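Local structure of cobalamin biosynthesis protein CobN (Mycobacterium tuberculosis, 7C6O) at residues L555-N560 and V592-E597; G598-R603 and S941-D946; D664-L669 and E1114-F1119. The protein forms the large catalytic subunit of cobaltochelatase, which inserts cobalt into the corrin precursor hydrogenobyrinic acid a,c-diamide during cobalamin synthesis. All blocks are in the same frame, centred on the assembly; numbering follows the deposited sequence. Where two conformers were deposited one is given.

Contact 1: L555-N560 and V592-E597; sequences LGKHGN and VNDPGE
Lys557 lays its aliphatic chain across the carboxylates of Asp594 and Glu597, and the tight packing is made by the lysine methylenes, not by its ammonium. Its CD lies 3.3 Å from Asp594 OD2, and its CE sits 3.5 Å from Glu597 CG, the two side chains meeting at a slant. The lysine leaves its backbone with CG anti to N, then bends at chi2 (-102°), which swings the remaining methylenes over the start of helix 595-604. Next to it, His558 brings ND1 to 3.7 Å from Glu597 CB, its ring turned 36° from the carboxylate plane. This ND1 is buried against methylenes and has no polar partner in the model. A cis peptide joins Lys557 to His558, and both side chains set out toward the helix.

The charged end is looser. Lys557 NZ is 3.9 Å from Asp594 OD2 and equally 3.9 Å from Glu597 OE2, long for salt bridges, and a water closes one of the gaps: it accepts from Lys557 NZ at 2.6 Å and donates to Asp594 OD2 at 2.9 Å. A long, flexible lysine suits this place because its methylenes pack against both acids while its ammonium lies near both carboxylates and bonds the water. Each acid also has a firmer outside partner. Arg892 holds Asp594 OD1 together with the carbonyl of Asn593, so these two neighbouring acceptors share one guanidinium, and Thr888 bonds Glu597 OE1.

The result is a salt-bridge network between the loop after strand 551-555 and the loop and first helical turn after strand 586-591. Two loops meeting beyond the C-terminal ends of adjacent parallel strands, one running into a helix, are typical of an alpha/beta sheet.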
loop_
_atom_site.group_PDB
_atom_site.type_symbol
_atom_site.label_atom_id
_atom_site.label_comp_id
_atom_site.label_asym_id
_atom_site.label_seq_id
_atom_site.Cartn_x
_atom_site.Cartn_y
_atom_site.Cartn_z
ATOM N N LEU A 555 2.106 0.691 -16.855
ATOM C CA LEU A 555 1.588 2.055 -16.903
ATOM C C LEU A 555 0.383 2.214 -15.978
ATOM O O LEU A 555 -0.719 1.753 -16.292
ATOM C CB LEU A 555 1.230 2.432 -18.338
ATOM C CG LEU A 555 2.453 2.814 -19.169
ATOM C CD1 LEU A 555 2.042 3.279 -20.552
ATOM C CD2 LEU A 555 3.258 3.886 -18.448
ATOM N N GLY A 556 0.595 2.877 -14.843
ATOM C CA GLY A 556 -0.497 3.369 -14.029
ATOM C C GLY A 556 -1.068 2.346 -13.061
ATOM O O GLY A 556 -0.846 1.136 -13.157
ATOM N N LYS A 557 -1.850 2.866 -12.113
ATOM C CA LYS A 557 -2.470 2.053 -11.070
ATOM C C LYS A 557 -3.766 1.431 -11.581
ATOM O O LYS A 557 -4.702 2.159 -11.933
ATOM C CB LYS A 557 -2.748 2.913 -9.836
ATOM C CG LYS A 557 -3.477 2.196 -8.704
ATOM C CD LYS A 557 -4.948 2.545 -8.642
ATOM C CE LYS A 557 -5.610 1.923 -7.422
ATOM N NZ LYS A 557 -7.093 2.056 -7.447
ATOM N N HIS A 558 -3.839 0.096 -11.624
ATOM C CA HIS A 558 -2.722 -0.825 -11.390
ATOM C C HIS A 558 -3.004 -2.123 -12.140
ATOM O O HIS A 558 -4.130 -2.351 -12.582
ATOM C CB HIS A 558 -2.514 -1.123 -9.897
ATOM C CG HIS A 558 -3.722 -1.682 -9.210
ATOM N ND1 HIS A 558 -4.396 -0.997 -8.221
ATOM C CD2 HIS A 558 -4.372 -2.861 -9.359
ATOM C CE1 HIS A 558 -5.412 -1.727 -7.796
ATOM N NE2 HIS A 558 -5.420 -2.862 -8.470
ATOM N N GLY A 559 -1.984 -2.980 -12.265
ATOM C CA GLY A 559 -2.147 -4.274 -12.894
ATOM C C GLY A 559 -2.499 -5.366 -11.896
ATOM O O GLY A 559 -2.714 -5.125 -10.710
ATOM N N ASN A 560 -2.552 -6.603 -12.400
ATOM C CA ASN A 560 -2.966 -7.734 -11.583
ATOM C C ASN A 560 -1.824 -8.645 -11.154
ATOM O O ASN A 560 -2.044 -9.517 -10.306
ATOM C CB ASN A 560 -4.031 -8.573 -12.313
ATOM C CG ASN A 560 -3.556 -9.114 -13.660
ATOM O OD1 ASN A 560 -2.361 -9.287 -13.903
ATOM N ND2 ASN A 560 -4.510 -9.395 -14.544
ATOM N N VAL A 592 0.362 9.210 -6.781
ATOM C CA VAL A 592 1.004 9.515 -5.503
ATOM C C VAL A 592 0.059 9.297 -4.323
ATOM O O VAL A 592 0.507 8.939 -3.225
ATOM C CB VAL A 592 1.565 10.953 -5.521
ATOM C CG1 VAL A 592 0.448 11.974 -5.745
ATOM C CG2 VAL A 592 2.325 11.257 -4.233
ATOM N N ASN A 593 -1.248 9.496 -4.507
ATOM C CA ASN A 593 -2.185 9.374 -3.397
ATOM C C ASN A 593 -2.846 8.001 -3.328
ATOM O O ASN A 593 -3.890 7.855 -2.685
ATOM C CB ASN A 593 -3.245 10.476 -3.458
ATOM C CG ASN A 593 -4.195 10.315 -4.624
ATOM O OD1 ASN A 593 -3.841 10.595 -5.766
ATOM N ND2 ASN A 593 -5.419 9.886 -4.340
ATOM N N ASP A 594 -2.246 6.983 -3.950
ATOM C CA ASP A 594 -2.675 5.591 -3.801
ATOM C C ASP A 594 -1.534 4.778 -3.191
ATOM O O ASP A 594 -0.984 3.874 -3.838
ATOM C CB ASP A 594 -3.116 4.996 -5.137
ATOM C CG ASP A 594 -4.463 5.526 -5.597
ATOM O OD1 ASP A 594 -5.097 6.299 -4.846
ATOM O OD2 ASP A 594 -4.891 5.167 -6.713
ATOM N N PRO A 595 -1.164 5.063 -1.936
ATOM C CA PRO A 595 0.020 4.402 -1.358
ATOM C C PRO A 595 -0.122 2.899 -1.203
ATOM O O PRO A 595 0.854 2.169 -1.419
ATOM C CB PRO A 595 0.172 5.095 0.002
ATOM C CG PRO A 595 -1.193 5.598 0.323
ATOM C CD PRO A 595 -1.794 5.995 -0.983
ATOM N N GLY A 596 -1.303 2.411 -0.822
ATOM C CA GLY A 596 -1.451 0.986 -0.568
ATOM C C GLY A 596 -1.243 0.147 -1.814
ATOM O O GLY A 596 -0.518 -0.853 -1.798
ATOM N N GLU A 597 -1.871 0.549 -2.918
ATOM C CA GLU A 597 -1.754 -0.229 -4.144
ATOM C C GLU A 597 -0.337 -0.167 -4.705
ATOM O O GLU A 597 0.175 -1.164 -5.225
ATOM C CB GLU A 597 -2.777 0.263 -5.167
ATOM C CG GLU A 597 -4.225 0.184 -4.677
ATOM C CD GLU A 597 -4.667 1.418 -3.897
ATOM O OE1 GLU A 597 -3.798 2.181 -3.420
ATOM O OE2 GLU A 597 -5.892 1.630 -3.766
HETATM O O HOH W 1 -7.654 4.412 -6.566
#

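Contact 2: G598-R603 and S941-D946; sequences GTQAKR and SGFFRD
Thr599 and Gln600 of helix 595-604 receive the ring of Phe943 from helix 942-947 in an oblique helix-helix packing; the axes of residues 598-603 and 942-946 approach to 11.1 Å and cross at 58°. Each helix follows a strand of a different mixed sheet, 586-591 and 935-940 respectively, so the contact joins two alpha/beta parts of the chain. Because that spacing is wide, a long aromatic residue suits the gap: Phe943, with CG anti to its backbone N (chi1 177°), reaches straight across.

Thr599 comes first. Its CB is 3.7 Å from Phe943 CZ, and its methyl CG2 lies at the ring edge, in plane, while OG1 turns back to the carbonyl of Pro595. A branched residue can thus serve helix and neighbour at once. Gln600 follows and slides past the ring in the opposite direction. Its OE1 meets the edge at Phe943 CD1, 3.5 Å away, with the amide nearly perpendicular to the ring, so the oxygen faces the slightly positive C-H rim.

The other end of that amide fixes its rotation: Gln600 NE2 donates to Asp946 OD2 at 3.1 Å and 167°, within the amide plane but on the anti side of the carboxylate. Asp946 is itself well anchored, since Tyr1003 also bonds OD2 and Arg945 grips OD1 side-on through NE (2.9 Å) and NH2. Ser941 caps the same helix by accepting from Phe944 N with OG.

Arg603, one turn beyond Thr599, turns one guanidinium face to the Thr599 methyl, which sits off-centre, toward the rim, and forms a salt bridge with Glu316. Its NH1 finally donates at 2.9 Å to a water, which passes a weak bond of 3.2 Å to Asp946 O.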
loop_
_atom_site.group_PDB
_atom_site.type_symbol
_atom_site.label_atom_id
_atom_site.label_comp_id
_atom_site.label_asym_id
_atom_site.label_seq_id
_atom_site.Cartn_x
_atom_site.Cartn_y
_atom_site.Cartn_z
ATOM N N GLY A 598 0.320 0.991 -4.601
ATOM C CA GLY A 598 1.704 1.077 -5.038
ATOM C C GLY A 598 2.626 0.232 -4.183
ATOM O O GLY A 598 3.555 -0.403 -4.692
ATOM N N THR A 599 2.373 0.206 -2.874
ATOM C CA THR A 599 3.193 -0.579 -1.960
ATOM C C THR A 599 3.105 -2.069 -2.271
ATOM O O THR A 599 4.099 -2.797 -2.149
ATOM C CB THR A 599 2.760 -0.292 -0.520
ATOM O OG1 THR A 599 2.989 1.092 -0.225
ATOM C CG2 THR A 599 3.530 -1.143 0.460
ATOM N N GLN A 600 1.928 -2.540 -2.690
ATOM C CA GLN A 600 1.784 -3.956 -3.012
ATOM C C GLN A 600 2.674 -4.342 -4.187
ATOM O O GLN A 600 3.265 -5.428 -4.197
ATOM C CB GLN A 600 0.321 -4.291 -3.311
ATOM C CG GLN A 600 0.018 -5.793 -3.357
ATOM C CD GLN A 600 0.093 -6.462 -1.987
ATOM O OE1 GLN A 600 1.087 -6.339 -1.269
ATOM N NE2 GLN A 600 -0.960 -7.182 -1.624
ATOM N N ALA A 601 2.792 -3.459 -5.179
ATOM C CA ALA A 601 3.707 -3.716 -6.284
ATOM C C ALA A 601 5.157 -3.694 -5.813
ATOM O O ALA A 601 5.975 -4.498 -6.274
ATOM C CB ALA A 601 3.484 -2.694 -7.398
ATOM N N LYS A 602 5.491 -2.782 -4.893
ATOM C CA LYS A 602 6.850 -2.727 -4.354
ATOM C C LYS A 602 7.235 -4.034 -3.676
ATOM O O LYS A 602 8.379 -4.489 -3.788
ATOM C CB LYS A 602 6.983 -1.577 -3.353
ATOM C CG LYS A 602 6.862 -0.179 -3.938
ATOM C CD LYS A 602 6.756 0.865 -2.825
ATOM C CE LYS A 602 8.068 1.039 -2.067
ATOM N NZ LYS A 602 9.068 1.819 -2.852
ATOM N N ARG A 603 6.292 -4.651 -2.965
ATOM C CA ARG A 603 6.604 -5.763 -2.078
ATOM C C ARG A 603 6.374 -7.133 -2.695
ATOM O O ARG A 603 7.090 -8.078 -2.344
ATOM C CB ARG A 603 5.789 -5.644 -0.786
ATOM C CG ARG A 603 6.059 -4.348 -0.045
ATOM C CD ARG A 603 5.266 -4.233 1.247
ATOM N NE ARG A 603 5.609 -2.996 1.944
ATOM C CZ ARG A 603 5.082 -2.606 3.100
ATOM N NH1 ARG A 603 4.175 -3.357 3.714
ATOM N NH2 ARG A 603 5.463 -1.458 3.641
ATOM N N SER A 941 -9.142 -5.493 4.035
ATOM C CA SER A 941 -8.760 -5.977 2.721
ATOM C C SER A 941 -7.596 -6.955 2.849
ATOM O O SER A 941 -6.999 -7.120 3.917
ATOM C CB SER A 941 -8.383 -4.811 1.808
ATOM O OG SER A 941 -7.243 -4.130 2.299
ATOM N N GLY A 942 -7.284 -7.624 1.739
ATOM C CA GLY A 942 -6.106 -8.472 1.718
ATOM C C GLY A 942 -4.827 -7.690 1.948
ATOM O O GLY A 942 -3.927 -8.146 2.658
ATOM N N PHE A 943 -4.732 -6.493 1.365
ATOM C CA PHE A 943 -3.516 -5.709 1.546
ATOM C C PHE A 943 -3.391 -5.189 2.973
ATOM O O PHE A 943 -2.280 -5.110 3.508
ATOM C CB PHE A 943 -3.458 -4.541 0.566
ATOM C CG PHE A 943 -2.253 -3.672 0.766
ATOM C CD1 PHE A 943 -0.998 -4.112 0.374
ATOM C CD2 PHE A 943 -2.364 -2.435 1.383
ATOM C CE1 PHE A 943 0.121 -3.327 0.572
ATOM C CE2 PHE A 943 -1.247 -1.646 1.589
ATOM C CZ PHE A 943 -0.002 -2.091 1.181
ATOM N N PHE A 944 -4.510 -4.803 3.597
ATOM C CA PHE A 944 -4.450 -4.393 4.997
ATOM C C PHE A 944 -3.882 -5.509 5.860
ATOM O O PHE A 944 -3.036 -5.265 6.729
ATOM C CB PHE A 944 -5.836 -3.985 5.501
ATOM C CG PHE A 944 -5.820 -3.382 6.880
ATOM C CD1 PHE A 944 -5.762 -2.005 7.046
ATOM C CD2 PHE A 944 -5.851 -4.188 8.010
ATOM C CE1 PHE A 944 -5.739 -1.443 8.309
ATOM C CE2 PHE A 944 -5.827 -3.633 9.279
ATOM C CZ PHE A 944 -5.774 -2.257 9.427
ATOM N N ARG A 945 -4.345 -6.740 5.638
ATOM C CA ARG A 945 -3.767 -7.902 6.307
ATOM C C ARG A 945 -2.264 -7.998 6.058
ATOM O O ARG A 945 -1.486 -8.239 6.991
ATOM C CB ARG A 945 -4.487 -9.162 5.827
ATOM C CG ARG A 945 -3.777 -10.478 6.093
ATOM C CD ARG A 945 -4.271 -11.520 5.101
ATOM N NE ARG A 945 -3.792 -11.239 3.749
ATOM C CZ ARG A 945 -4.366 -11.680 2.634
ATOM N NH1 ARG A 945 -5.466 -12.422 2.688
ATOM N NH2 ARG A 945 -3.840 -11.369 1.457
ATOM N N ASP A 946 -1.837 -7.791 4.807
ATOM C CA ASP A 946 -0.426 -7.922 4.448
ATOM C C ASP A 946 0.436 -6.875 5.143
ATOM O O ASP A 946 1.510 -7.188 5.672
ATOM C CB ASP A 946 -0.252 -7.786 2.936
ATOM C CG ASP A 946 -0.846 -8.938 2.165
ATOM O OD1 ASP A 946 -1.454 -9.840 2.782
ATOM O OD2 ASP A 946 -0.694 -8.931 0.927
HETATM O O HOH W 2 3.152 -6.036 3.206
#

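Contact 3: D664-L669 and E1114-F1119; sequences DHDLGL and ETTRVF
The hydroxyl OG1 of Thr1116 gathers several partners between the end of helix 663-666 and helix 1111-1123. One water, 2.9 Å from Thr1116 OG1, donates to Asp666 O at 3.2 Å; a second donates to His665 O at 3.0 Å and reaches Thr1116 OG1 only weakly. The same hydroxyl is hydrogen-bonded to the carbonyl of Glu1113 in its own helix. Threonine suits the spot because one small branched side chain meets one water firmly and another weakly with OG1 and still presents carbon. With OG1 between N and the carbonyl carbon (chi1 60°), the methyl is turned toward the histidine.

That methyl, CG2, touches the His665 ring at CE1, 3.4 Å away. On the neighbouring side chain, Asp666 OD2 rests 3.6 Å from Thr1116 CB, a packing contact, since the strong partner of this oxygen is Arg1120 one turn farther along the threonine's helix. The acid therefore ties residues 664-669 to helix 1111-1123 through a residue just past the segment.

The water-bound carbonyls lie at a helix C-terminus. A Schellman motif ends it: Leu669 N bonds Asp664 O at 2.9 Å and Gly668 N bonds His665 O at 3.3 Å, with Gly668 at the positive phi that glycine adopts easily.

Around this junction, helix 1162-1174 packs against both segments, its Trp1163 ring meeting that of His665 almost at right angles. Helix 675-694 receives Leu667 on His684, Val685 and Trp688, and helix 1111-1123 itself follows strand 1107-1110 at the margin of a mixed sheet.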
loop_
_atom_site.group_PDB
_atom_site.type_symbol
_atom_site.label_atom_id
_atom_site.label_comp_id
_atom_site.label_asym_id
_atom_site.label_seq_id
_atom_site.Cartn_x
_atom_site.Cartn_y
_atom_site.Cartn_z
ATOM N N ASP A 664 -35.661 17.074 -4.230
ATOM C CA ASP A 664 -36.212 16.484 -3.019
ATOM C C ASP A 664 -35.615 15.112 -2.745
ATOM O O ASP A 664 -35.620 14.664 -1.594
ATOM C CB ASP A 664 -37.739 16.402 -3.113
ATOM C CG ASP A 664 -38.216 15.724 -4.382
ATOM O OD1 ASP A 664 -37.507 15.791 -5.409
ATOM O OD2 ASP A 664 -39.312 15.127 -4.354
ATOM N N HIS A 665 -35.092 14.443 -3.774
ATOM C CA HIS A 665 -34.343 13.212 -3.555
ATOM C C HIS A 665 -32.996 13.504 -2.903
ATOM O O HIS A 665 -32.629 12.874 -1.903
ATOM C CB HIS A 665 -34.161 12.470 -4.882
ATOM C CG HIS A 665 -33.438 11.165 -4.751
ATOM N ND1 HIS A 665 -32.286 10.877 -5.451
ATOM C CD2 HIS A 665 -33.701 10.073 -3.995
ATOM C CE1 HIS A 665 -31.873 9.663 -5.136
ATOM N NE2 HIS A 665 -32.712 9.154 -4.253
ATOM N N ASP A 666 -32.246 14.465 -3.457
ATOM C CA ASP A 666 -30.980 14.874 -2.854
ATOM C C ASP A 666 -31.168 15.295 -1.404
ATOM O O ASP A 666 -30.336 14.984 -0.542
ATOM C CB ASP A 666 -30.366 16.033 -3.640
ATOM C CG ASP A 666 -30.227 15.736 -5.111
ATOM O OD1 ASP A 666 -31.258 15.482 -5.769
ATOM O OD2 ASP A 666 -29.086 15.780 -5.614
ATOM N N LEU A 667 -32.253 16.010 -1.120
ATOM C CA LEU A 667 -32.477 16.632 0.176
ATOM C C LEU A 667 -33.240 15.743 1.148
ATOM O O LEU A 667 -33.458 16.152 2.294
ATOM C CB LEU A 667 -33.221 17.956 -0.014
ATOM C CG LEU A 667 -32.466 18.992 -0.850
ATOM C CD1 LEU A 667 -33.389 20.115 -1.288
ATOM C CD2 LEU A 667 -31.281 19.549 -0.072
ATOM N N GLY A 668 -33.643 14.548 0.728
ATOM C CA GLY A 668 -34.365 13.651 1.619
ATOM C C GLY A 668 -35.699 14.191 2.082
ATOM O O GLY A 668 -36.074 14.003 3.246
ATOM N N LEU A 669 -36.429 14.860 1.194
ATOM C CA LEU A 669 -37.703 15.485 1.532
ATOM C C LEU A 669 -38.836 14.632 0.976
ATOM O O LEU A 669 -39.073 14.614 -0.235
ATOM C CB LEU A 669 -37.768 16.906 0.980
ATOM C CG LEU A 669 -36.746 17.889 1.553
ATOM C CD1 LEU A 669 -36.832 19.223 0.827
ATOM C CD2 LEU A 669 -36.963 18.067 3.050
ATOM N N GLU A 1114 -24.562 10.713 -0.402
ATOM C CA GLU A 1114 -23.263 10.811 -1.059
ATOM C C GLU A 1114 -23.369 10.483 -2.543
ATOM O O GLU A 1114 -22.677 11.092 -3.369
ATOM C CB GLU A 1114 -22.254 9.892 -0.366
ATOM C CG GLU A 1114 -20.871 9.855 -1.021
ATOM C CD GLU A 1114 -20.064 11.126 -0.816
ATOM O OE1 GLU A 1114 -20.551 12.058 -0.144
ATOM O OE2 GLU A 1114 -18.927 11.193 -1.329
ATOM N N THR A 1115 -24.235 9.531 -2.905
ATOM C CA THR A 1115 -24.389 9.171 -4.312
ATOM C C THR A 1115 -24.952 10.336 -5.118
ATOM O O THR A 1115 -24.425 10.680 -6.183
ATOM C CB THR A 1115 -25.284 7.937 -4.450
ATOM O OG1 THR A 1115 -24.703 6.837 -3.735
ATOM C CG2 THR A 1115 -25.435 7.555 -5.922
ATOM N N THR A 1116 -26.018 10.969 -4.618
ATOM C CA THR A 1116 -26.585 12.110 -5.332
ATOM C C THR A 1116 -25.629 13.295 -5.344
ATOM O O THR A 1116 -25.601 14.048 -6.322
ATOM C CB THR A 1116 -27.928 12.519 -4.724
ATOM O OG1 THR A 1116 -27.752 12.888 -3.350
ATOM C CG2 THR A 1116 -28.922 11.375 -4.816
ATOM N N ARG A 1117 -24.849 13.482 -4.275
ATOM C CA ARG A 1117 -23.834 14.532 -4.274
ATOM C C ARG A 1117 -22.802 14.293 -5.367
ATOM O O ARG A 1117 -22.474 15.201 -6.139
ATOM C CB ARG A 1117 -23.154 14.608 -2.907
ATOM C CG ARG A 1117 -23.916 15.403 -1.863
ATOM C CD ARG A 1117 -23.334 15.161 -0.484
ATOM N NE ARG A 1117 -23.934 16.020 0.531
ATOM C CZ ARG A 1117 -23.334 17.083 1.060
ATOM N NH1 ARG A 1117 -22.110 17.415 0.674
ATOM N NH2 ARG A 1117 -23.954 17.809 1.978
ATOM N N VAL A 1118 -22.275 13.069 -5.444
ATOM C CA VAL A 1118 -21.312 12.730 -6.490
ATOM C C VAL A 1118 -21.963 12.840 -7.862
ATOM O O VAL A 1118 -21.342 13.307 -8.827
ATOM C CB VAL A 1118 -20.733 11.324 -6.239
ATOM C CG1 VAL A 1118 -19.971 10.823 -7.453
ATOM C CG2 VAL A 1118 -19.831 11.340 -5.012
ATOM N N PHE A 1119 -23.233 12.435 -7.965
ATOM C CA PHE A 1119 -23.932 12.477 -9.246
ATOM C C PHE A 1119 -24.016 13.902 -9.779
ATOM O O PHE A 1119 -23.690 14.164 -10.943
ATOM C CB PHE A 1119 -25.330 11.871 -9.097
ATOM C CG PHE A 1119 -26.030 11.614 -10.407
ATOM C CD1 PHE A 1119 -25.770 10.462 -11.133
ATOM C CD2 PHE A 1119 -26.952 12.519 -10.907
ATOM C CE1 PHE A 1119 -26.413 10.220 -12.333
ATOM C CE2 PHE A 1119 -27.601 12.281 -12.104
ATOM C CZ PHE A 1119 -27.331 11.132 -12.818
HETATM O O HOH W 3 -30.039 11.502 -1.269
HETATM O O HOH W 4 -27.209 14.782 -1.224
#

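Overall arrangement
Contacts 1 and 2 form one continuous region near the middle of the chain, their centres 10 Å apart. Helix 595-604 gives its first turn to contact 1 and its later turns to contact 2, and the two touch where Gly596 O meets Phe943 CZ at 3.3 Å. Contact 3 stands apart, its centre 30 Å from contact 1 and 34 Å from contact 2, with nearest atoms about 14 and 19 Å away. The chain leaves contact 2, opens contact 3, returns to close contact 2 and then closes contact 3. No tetrapyrrole or cobalt is present; the sodium ion, bound at Asp125 and Ser127, belongs to the distant N-terminal part.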